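Local coordinates for protein arylmalonate decarboxylase (Bordetella bronchiseptica, PDB 3IXM) that catalyses the decarboxylation of 2-aryl-2-methylmalonates to 2-arylpropionates, with release of carbon dioxide and uptake of a proton, at residues T124-D129 and L185-G190; M73-S78 and T103-V108; P32-G37 and R60-Q65. The protein carries 1 engineered substitution. All blocks are in the same frame, centred on the assembly; numbering follows the deposited sequence.

Contact 1: T124-D129 and L185-G190. With SO4 (sulfate ion), chain B.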
loop_
_atom_site.group_PDB
_atom_site.type_symbol
_atom_site.label_atom_id
_atom_site.label_comp_id
_atom_site.label_asym_id
_atom_site.label_seq_id
_atom_site.Cartn_x
_atom_site.Cartn_y
_atom_site.Cartn_z
ATOM N N THR A 124 -9.033 4.987 6.431
ATOM C CA THR A 124 -7.623 4.926 6.795
ATOM C C THR A 124 -7.354 4.883 8.302
ATOM O O THR A 124 -8.265 5.009 9.124
ATOM C CB THR A 124 -6.844 6.139 6.255
ATOM O OG1 THR A 124 -7.087 7.234 7.137
ATOM C CG2 THR A 124 -7.239 6.462 4.775
ATOM N N ALA A 125 -6.091 4.669 8.642
ATOM C CA ALA A 125 -5.636 4.800 10.043
ATOM C C ALA A 125 -4.659 5.972 10.162
ATOM O O ALA A 125 -3.783 5.965 11.021
ATOM C CB ALA A 125 -4.951 3.532 10.467
ATOM N N TYR A 126 -4.770 6.960 9.274
ATOM C CA TYR A 126 -3.842 8.092 9.318
ATOM C C TYR A 126 -4.378 9.313 10.090
ATOM O O TYR A 126 -5.561 9.423 10.394
ATOM C CB TYR A 126 -3.477 8.551 7.904
ATOM C CG TYR A 126 -3.005 7.484 6.915
ATOM C CD1 TYR A 126 -1.949 6.615 7.235
ATOM C CD2 TYR A 126 -3.570 7.378 5.639
ATOM C CE1 TYR A 126 -1.480 5.629 6.303
ATOM C CE2 TYR A 126 -3.089 6.392 4.686
ATOM C CZ TYR A 126 -2.056 5.522 5.052
ATOM O OH TYR A 126 -1.548 4.564 4.161
ATOM N N ILE A 127 -3.488 10.253 10.388
ATOM C CA ILE A 127 -3.940 11.551 10.951
ATOM C C ILE A 127 -4.420 12.468 9.811
ATOM O O ILE A 127 -4.157 12.205 8.636
ATOM C CB ILE A 127 -2.837 12.209 11.817
ATOM C CG1 ILE A 127 -1.614 12.561 10.960
ATOM C CG2 ILE A 127 -2.501 11.313 13.050
ATOM C CD1 ILE A 127 -0.547 13.450 11.732
ATOM N N ASP A 128 -5.134 13.539 10.155
ATOM C CA ASP A 128 -5.725 14.452 9.160
ATOM C C ASP A 128 -4.769 14.931 8.051
ATOM O O ASP A 128 -5.135 14.887 6.882
ATOM C CB ASP A 128 -6.325 15.706 9.864
ATOM C CG ASP A 128 -7.557 15.381 10.739
ATOM O OD1 ASP A 128 -7.910 16.245 11.596
ATOM O OD2 ASP A 128 -8.191 14.285 10.588
ATOM N N ASP A 129 -3.599 15.430 8.437
ATOM C CA ASP A 129 -2.649 15.987 7.481
ATOM C C ASP A 129 -2.243 14.932 6.466
ATOM O O ASP A 129 -2.117 15.210 5.274
ATOM C CB ASP A 129 -1.413 16.527 8.204
ATOM C CG ASP A 129 -0.521 17.350 7.297
ATOM O OD1 ASP A 129 0.554 16.850 6.904
ATOM O OD2 ASP A 129 -0.894 18.498 6.975
ATOM N N LEU A 185 -10.728 2.726 -0.915
ATOM C CA LEU A 185 -9.322 2.471 -0.608
ATOM C C LEU A 185 -9.194 2.341 0.898
ATOM O O LEU A 185 -9.445 3.325 1.620
ATOM C CB LEU A 185 -8.445 3.621 -1.075
ATOM C CG LEU A 185 -6.963 3.601 -0.703
ATOM C CD1 LEU A 185 -6.365 2.356 -1.282
ATOM C CD2 LEU A 185 -6.236 4.868 -1.260
ATOM N N LEU A 186 -8.862 1.120 1.347
ATOM C CA LEU A 186 -8.573 0.825 2.746
ATOM C C LEU A 186 -7.053 0.961 2.916
ATOM O O LEU A 186 -6.303 0.152 2.397
ATOM C CB LEU A 186 -9.035 -0.610 3.087
ATOM C CG LEU A 186 -8.845 -1.145 4.528
ATOM C CD1 LEU A 186 -9.526 -0.184 5.555
ATOM C CD2 LEU A 186 -9.494 -2.517 4.655
ATOM N N SER A 187 -6.608 1.995 3.603
ATOM C CA SER A 187 -5.184 2.218 3.778
ATOM C C SER A 187 -4.901 2.319 5.281
ATOM O O SER A 187 -4.916 3.393 5.890
ATOM C CB SER A 187 -4.739 3.454 2.988
ATOM O OG SER A 187 -3.322 3.468 2.844
ATOM N N CYS A 188 -4.684 1.156 5.870
ATOM C CA CYS A 188 -4.692 1.000 7.325
ATOM C C CYS A 188 -3.330 0.386 7.636
ATOM O O CYS A 188 -3.187 -0.808 7.975
ATOM C CB CYS A 188 -5.890 0.136 7.749
ATOM S SG CYS A 188 -7.448 1.119 8.119
ATOM N N GLY A 189 -2.301 1.224 7.478
ATOM C CA GLY A 189 -0.910 0.795 7.694
ATOM C C GLY A 189 -0.724 0.017 8.984
ATOM O O GLY A 189 -1.067 0.500 10.083
ATOM N N GLY A 190 -0.193 -1.193 8.870
ATOM C CA GLY A 190 0.161 -1.930 10.086
ATOM C C GLY A 190 -0.945 -2.849 10.628
ATOM O O GLY A 190 -0.749 -3.539 11.629
HETATM S S SO4 B . 1.356 2.892 5.366
HETATM O O1 SO4 B . -0.102 2.716 5.157
HETATM O O2 SO4 B . 1.821 4.248 5.061
HETATM O O3 SO4 B . 1.615 2.658 6.787
HETATM O O4 SO4 B . 2.057 1.923 4.486
HETATM O O HOH W 1 -1.338 3.789 10.986
#
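Thr124 and Ser187 form a parallel beta bridge at the ends of strands 119-124 and 183-187, neighbours in one four-stranded parallel sheet. Their side chains lie on the same face of it. Both chains then leave the C-terminal strand ends as loops, consistent with the Asp/Glu racemase clan to which the family belongs.

The backbone bonding is thin here. Ala125 N donates to Ser187 O at 3.3 Å. The same oxygen receives a CA-H...O contact from Thr124 CA, and it also sits over one face of the Tyr126 ring, toward the rim.

Apolar packing is slight. The Cys188 sulfur lies anti to its own carbonyl carbon (chi1 -90°), which sets it beside the Thr124-Ala125 peptide. SG is 4.2 Å from Ala125 CB.

The turn after the strand is an ST turn: Tyr126 N donates to Thr124 OG1 at 3.2 Å, nearly straight at 170°. Thr124 OG1 is also hydrogen-bonded to Asn131 and Ser150.

Hydroxyl groups make further polar contacts. Tyr126 OH and Ser187 OG lie very close, at 2.5 Å, and Ser187 OG is also hydrogen-bonded to Ser211. A sulfate, probably from the crystallisation liquor, is bound where a substrate carboxylate probably sits. Its O1 lies at the ring's edge, in the ring plane, and Tyr126 OH donates to this O1 over 2.5 Å.

Contact 2: M73-S78 and T103-V108. Engineered in segment 73-78: Cys74 (natural residue Gly). With SO4 (sulfate ion), chain B.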
loop_
_atom_site.group_PDB
_atom_site.type_symbol
_atom_site.label_atom_id
_atom_site.label_comp_id
_atom_site.label_asym_id
_atom_site.label_seq_id
_atom_site.Cartn_x
_atom_site.Cartn_y
_atom_site.Cartn_z
ATOM N N MET A 73 7.768 -0.450 0.172
ATOM C CA MET A 73 6.525 -0.992 0.737
ATOM C C MET A 73 6.111 -0.122 1.873
ATOM O O MET A 73 6.146 -0.511 3.060
ATOM C CB MET A 73 6.681 -2.454 1.172
ATOM C CG MET A 73 6.695 -3.411 -0.009
ATOM S SD MET A 73 5.073 -3.743 -0.783
ATOM C CE MET A 73 4.431 -4.732 0.621
ATOM N N CYS A 74 5.792 1.110 1.525
ATOM C CA CYS A 74 5.177 2.001 2.484
ATOM C C CYS A 74 4.333 2.963 1.680
ATOM O O CYS A 74 4.861 3.643 0.809
ATOM C CB CYS A 74 6.238 2.767 3.268
ATOM S SG CYS A 74 5.462 3.892 4.379
ATOM N N THR A 75 3.029 2.991 1.951
ATOM C CA THR A 75 2.122 3.889 1.236
ATOM C C THR A 75 2.449 5.374 1.541
ATOM O O THR A 75 2.734 6.122 0.610
ATOM C CB THR A 75 0.647 3.563 1.555
ATOM O OG1 THR A 75 0.565 2.171 1.856
ATOM C CG2 THR A 75 -0.256 3.847 0.338
ATOM N N SER A 76 2.412 5.777 2.822
ATOM C CA SER A 76 2.634 7.200 3.237
ATOM C C SER A 76 3.912 7.783 2.652
ATOM O O SER A 76 3.914 8.859 2.091
ATOM C CB SER A 76 2.651 7.342 4.781
ATOM O OG SER A 76 1.364 7.007 5.272
ATOM N N LEU A 77 4.993 7.049 2.765
ATOM C CA LEU A 77 6.308 7.513 2.273
ATOM C C LEU A 77 6.270 7.728 0.755
ATOM O O LEU A 77 6.978 8.553 0.217
ATOM C CB LEU A 77 7.356 6.463 2.612
ATOM C CG LEU A 77 8.804 6.720 3.088
ATOM C CD1 LEU A 77 9.685 5.486 2.708
ATOM C CD2 LEU A 77 9.441 8.001 2.611
ATOM N N SER A 78 5.447 6.962 0.051
ATOM C CA SER A 78 5.406 7.128 -1.375
ATOM C C SER A 78 4.353 8.136 -1.845
ATOM O O SER A 78 4.393 8.547 -2.991
ATOM C CB SER A 78 5.302 5.778 -2.085
ATOM O OG SER A 78 4.287 4.942 -1.551
ATOM N N THR A 103 6.280 1.168 -6.001
ATOM C CA THR A 103 6.045 1.618 -4.633
ATOM C C THR A 103 4.620 1.275 -4.257
ATOM O O THR A 103 3.787 1.034 -5.122
ATOM C CB THR A 103 6.204 3.127 -4.480
ATOM O OG1 THR A 103 5.059 3.770 -5.041
ATOM C CG2 THR A 103 7.463 3.621 -5.194
ATOM N N MET A 104 4.343 1.249 -2.958
ATOM C CA MET A 104 3.029 0.891 -2.504
ATOM C C MET A 104 1.967 1.854 -3.030
ATOM O O MET A 104 0.842 1.403 -3.298
ATOM C CB MET A 104 2.988 0.778 -0.967
ATOM C CG MET A 104 1.733 0.091 -0.440
ATOM S SD MET A 104 1.800 -0.344 1.329
ATOM C CE MET A 104 2.871 -1.719 1.224
ATOM N N SER A 105 2.316 3.125 -3.221
ATOM C CA SER A 105 1.356 4.097 -3.791
ATOM C C SER A 105 1.039 3.813 -5.258
ATOM O O SER A 105 -0.123 3.931 -5.654
ATOM C CB SER A 105 1.851 5.517 -3.640
ATOM O OG SER A 105 1.718 5.868 -2.283
ATOM N N THR A 106 2.049 3.379 -6.028
ATOM C CA THR A 106 1.817 2.930 -7.421
ATOM C C THR A 106 0.944 1.686 -7.413
ATOM O O THR A 106 0.040 1.544 -8.251
ATOM C CB THR A 106 3.145 2.680 -8.137
ATOM O OG1 THR A 106 3.801 3.943 -8.333
ATOM C CG2 THR A 106 2.944 1.936 -9.489
ATOM N N ALA A 107 1.182 0.813 -6.421
ATOM C CA ALA A 107 0.412 -0.393 -6.272
ATOM C C ALA A 107 -1.055 -0.055 -6.098
ATOM O O ALA A 107 -1.905 -0.673 -6.717
ATOM C CB ALA A 107 0.940 -1.254 -5.075
ATOM N N VAL A 108 -1.335 0.933 -5.247
ATOM C CA VAL A 108 -2.699 1.379 -4.957
ATOM C C VAL A 108 -3.348 1.909 -6.234
ATOM O O VAL A 108 -4.473 1.532 -6.570
ATOM C CB VAL A 108 -2.667 2.431 -3.813
ATOM C CG1 VAL A 108 -3.979 3.331 -3.760
ATOM C CG2 VAL A 108 -2.399 1.686 -2.438
HETATM S S SO4 B . 1.356 2.892 5.366
HETATM O O1 SO4 B . -0.102 2.716 5.157
HETATM O O2 SO4 B . 1.821 4.248 5.061
HETATM O O3 SO4 B . 1.615 2.658 6.787
HETATM O O4 SO4 B . 2.057 1.923 4.486
#
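Ser78 OG meets Ser105 twice. Ser105 OG donates to it at 2.8 Å, and Ser105 N donates at 3.2 Å with a bent angle of 139°. Chi1 of Ser78 is 49°, which puts OG between its backbone N and carbonyl carbon and turns it to the first turn of helix 104-114. Beside it, Ser78 CB lies 3.6 Å from Thr103 OG1.

The apolar side of the contact is carried by Met104. Its CG stands opposite the backbone N (chi1 -166°), and the chain runs out straight before bending at chi3. The methyl CE thus meets CE of Met73 at 3.4 Å, tighter than usual van der Waals contact. The two methionines cross at about a right angle. Further along, Thr75 CG2 touches Val108 CG2.

The contact joins the starts of two helices, 75-79 and 104-114, each just beyond a strand of the parallel sheet that contains 69-72 and 101-103. Thr103 is the N-cap of helix 104-114: its OG1 accepts from Thr106 N at 3.2 Å, and it is also hydrogen-bonded to Asn86. Cys74, an engineered residue in place of glycine, holds the N-cap position of helix 75-79.

The start of helix 75-79 also binds a sulfate. Thr75 N donates to its O4, while Ser76 N and Ser76 OG both donate to O2. Positive polarity at the helix end would be expected to suit an anion here, and the pocket, next to Cys74, is probably where a substrate carboxylate binds. Tyr126 OH holds another oxygen of the same ion.

Contact 3: P32-G37 and R60-Q65. With SO4 (sulfate ion), chain C.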
loop_
_atom_site.group_PDB
_atom_site.type_symbol
_atom_site.label_atom_id
_atom_site.label_comp_id
_atom_site.label_asym_id
_atom_site.label_seq_id
_atom_site.Cartn_x
_atom_site.Cartn_y
_atom_site.Cartn_z
ATOM N N PRO A 32 9.125 -16.135 -2.333
ATOM C CA PRO A 32 10.184 -15.571 -1.530
ATOM C C PRO A 32 10.135 -14.022 -1.493
ATOM O O PRO A 32 10.015 -13.386 -2.544
ATOM C CB PRO A 32 11.469 -16.133 -2.191
ATOM C CG PRO A 32 11.086 -16.528 -3.558
ATOM C CD PRO A 32 9.580 -16.488 -3.698
ATOM N N PHE A 33 10.170 -13.463 -0.275
ATOM C CA PHE A 33 10.160 -12.016 0.007
ATOM C C PHE A 33 11.364 -11.691 0.889
ATOM O O PHE A 33 11.642 -12.382 1.877
ATOM C CB PHE A 33 8.846 -11.540 0.686
ATOM C CG PHE A 33 7.617 -11.665 -0.199
ATOM C CD1 PHE A 33 6.661 -12.623 0.060
ATOM C CD2 PHE A 33 7.432 -10.834 -1.306
ATOM C CE1 PHE A 33 5.527 -12.762 -0.771
ATOM C CE2 PHE A 33 6.299 -10.953 -2.139
ATOM C CZ PHE A 33 5.357 -11.970 -1.871
ATOM N N ILE A 34 12.102 -10.660 0.511
ATOM C CA ILE A 34 13.209 -10.231 1.305
ATOM C C ILE A 34 12.979 -8.744 1.618
ATOM O O ILE A 34 12.599 -7.969 0.745
ATOM C CB ILE A 34 14.546 -10.432 0.554
ATOM C CG1 ILE A 34 14.779 -11.924 0.259
ATOM C CG2 ILE A 34 15.703 -9.839 1.387
ATOM C CD1 ILE A 34 16.141 -12.244 -0.284
ATOM N N ALA A 35 13.234 -8.340 2.846
ATOM C CA ALA A 35 13.049 -6.935 3.191
ATOM C C ALA A 35 14.314 -6.279 3.680
ATOM O O ALA A 35 15.191 -6.938 4.233
ATOM C CB ALA A 35 11.903 -6.757 4.218
ATOM N N SER A 36 14.401 -4.976 3.475
ATOM C CA SER A 36 15.530 -4.184 3.977
ATOM C C SER A 36 14.961 -2.933 4.634
ATOM O O SER A 36 14.142 -2.242 4.041
ATOM C CB SER A 36 16.489 -3.818 2.832
ATOM O OG SER A 36 17.669 -3.156 3.323
ATOM N N GLY A 37 15.391 -2.658 5.855
ATOM C CA GLY A 37 14.763 -1.626 6.690
ATOM C C GLY A 37 15.493 -0.311 6.606
ATOM O O GLY A 37 16.735 -0.253 6.715
ATOM N N ARG A 60 19.815 -1.060 -3.394
ATOM C CA ARG A 60 21.093 -1.729 -3.772
ATOM C C ARG A 60 21.386 -2.906 -2.875
ATOM O O ARG A 60 21.874 -3.952 -3.343
ATOM C CB ARG A 60 22.265 -0.742 -3.733
ATOM C CG ARG A 60 22.154 0.297 -4.865
ATOM C CD ARG A 60 23.312 1.295 -4.823
ATOM N NE ARG A 60 23.653 1.527 -6.216
ATOM C CZ ARG A 60 24.687 0.985 -6.848
ATOM N NH1 ARG A 60 25.588 0.243 -6.202
ATOM N NH2 ARG A 60 24.852 1.246 -8.129
ATOM N N ARG A 61 21.073 -2.775 -1.577
ATOM C CA ARG A 61 21.253 -3.950 -0.690
ATOM C C ARG A 61 20.369 -5.110 -1.119
ATOM O O ARG A 61 20.782 -6.289 -1.060
ATOM C CB ARG A 61 20.947 -3.620 0.780
ATOM C CG ARG A 61 21.806 -2.469 1.314
ATOM C CD ARG A 61 21.693 -2.437 2.817
ATOM N NE ARG A 61 22.109 -1.168 3.373
ATOM C CZ ARG A 61 22.200 -0.931 4.670
ATOM N NH1 ARG A 61 21.946 -1.904 5.550
ATOM N NH2 ARG A 61 22.564 0.270 5.084
ATOM N N LEU A 62 19.142 -4.803 -1.541
ATOM C CA LEU A 62 18.229 -5.855 -1.970
ATOM C C LEU A 62 18.704 -6.480 -3.310
ATOM O O LEU A 62 18.610 -7.693 -3.532
ATOM C CB LEU A 62 16.828 -5.300 -2.075
ATOM C CG LEU A 62 16.156 -5.005 -0.728
ATOM C CD1 LEU A 62 14.873 -4.216 -0.989
ATOM C CD2 LEU A 62 15.830 -6.243 0.055
ATOM N N GLN A 63 19.202 -5.649 -4.209
ATOM C CA GLN A 63 19.708 -6.195 -5.471
ATOM C C GLN A 63 20.847 -7.195 -5.168
ATOM O O GLN A 63 20.914 -8.262 -5.778
ATOM C CB GLN A 63 20.202 -5.078 -6.365
ATOM C CG GLN A 63 20.701 -5.562 -7.744
ATOM C CD GLN A 63 22.138 -6.094 -7.714
ATOM O OE1 GLN A 63 22.938 -5.741 -6.833
ATOM N NE2 GLN A 63 22.465 -6.960 -8.690
ATOM N N LYS A 64 21.746 -6.835 -4.256
ATOM C CA LYS A 64 22.892 -7.725 -3.900
ATOM C C LYS A 64 22.434 -9.019 -3.261
ATOM O O LYS A 64 23.123 -10.040 -3.327
ATOM C CB LYS A 64 23.890 -7.013 -2.967
ATOM C CG LYS A 64 24.772 -6.000 -3.693
ATOM C CD LYS A 64 25.785 -5.324 -2.692
ATOM C CE LYS A 64 26.384 -4.041 -3.307
ATOM N NZ LYS A 64 27.023 -3.170 -2.244
ATOM N N GLN A 65 21.255 -9.001 -2.662
ATOM C CA GLN A 65 20.639 -10.228 -2.121
ATOM C C GLN A 65 19.813 -11.046 -3.120
ATOM O O GLN A 65 19.163 -12.017 -2.725
ATOM C CB GLN A 65 19.775 -9.882 -0.901
ATOM C CG GLN A 65 20.559 -9.255 0.222
ATOM C CD GLN A 65 19.686 -8.865 1.394
ATOM O OE1 GLN A 65 19.234 -9.713 2.142
ATOM N NE2 GLN A 65 19.492 -7.589 1.585
HETATM S S SO4 C . 19.874 -5.167 5.100
HETATM O O1 SO4 C . 21.333 -5.258 5.012
HETATM O O2 SO4 C . 19.388 -6.220 5.987
HETATM O O3 SO4 C . 19.493 -3.871 5.680
HETATM O O4 SO4 C . 19.267 -5.350 3.778
#
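This is a strand-on-helix packing contact at the edge of the fold. Strand 33-37 is an outermost strand of its parallel sheet, and the C-terminal end of helix 48-64 lies against it. The helix is the connection of a beta-alpha-beta crossover from 33-37 to 69-72, passing over strand 9-13. The axes of 33-37 and 60-64 approach to 8.6 Å and run roughly antiparallel, at 147°.

The apolar part centres on Leu62. Its CD2 lies 3.7 Å from Ser36 CB and 3.8 Å from Ile34 CG2, and it also touches the Ile34 carbonyl oxygen. Leu62 and Ile34 slide past each other in opposite directions. Leu62 also touches Ile12 of strand 9-13. The Ile34 methyl CG2 stands anti to the backbone N and also meets OE1 of Gln65.

The polar part gathers round a second sulfate, probably from the crystallisation liquor. Ser36 OG donates to its O4 at 2.8 Å. Arg61 reaches out as an extended chain, and its NH1 makes weak bonds to O3 and O1; O1 is at the guanidinium edge, in plane.

Gln65 turns its amide back over the helix. NE2 donates to Arg61 O at 3.2 Å, from above the carbonyl plane, while Gln65 N reaches that oxygen from the opposite face. This bond steadies the amide, and NE2 also makes a weak bond to sulfate O4.

No hydrogen bond runs directly between 32-37 and 60-65; Ser36 OG reaches helix 48-64 through His58, one turn earlier. Between the two segments, Ser36, Arg61 and Gln65 meet at the sulfate. Its charge is probably balanced in part by Arg61, which also pairs with Asp57.

In the fold
From the N terminus, contact 3 closes first: strand 33-37 leads into helix 48-64, whose end returns to pack on the strand. Contact 2 follows, where the chain leaves strand 69-72, passes through helix 83-97 and comes back at the start of helix 104-114. Contact 1 closes last and spans the longest loop, joining strands 119-124 and 183-187 of the second sheet. The three lie in series; none nests in or crosses another. Contacts 2 and 1 touch through Tyr126 and Ser76, and both hold one sulfate between the two sheets. Contact 3 touches neither: its nearest atoms are about 7 Å from contact 2 and about 14 Å from contact 1.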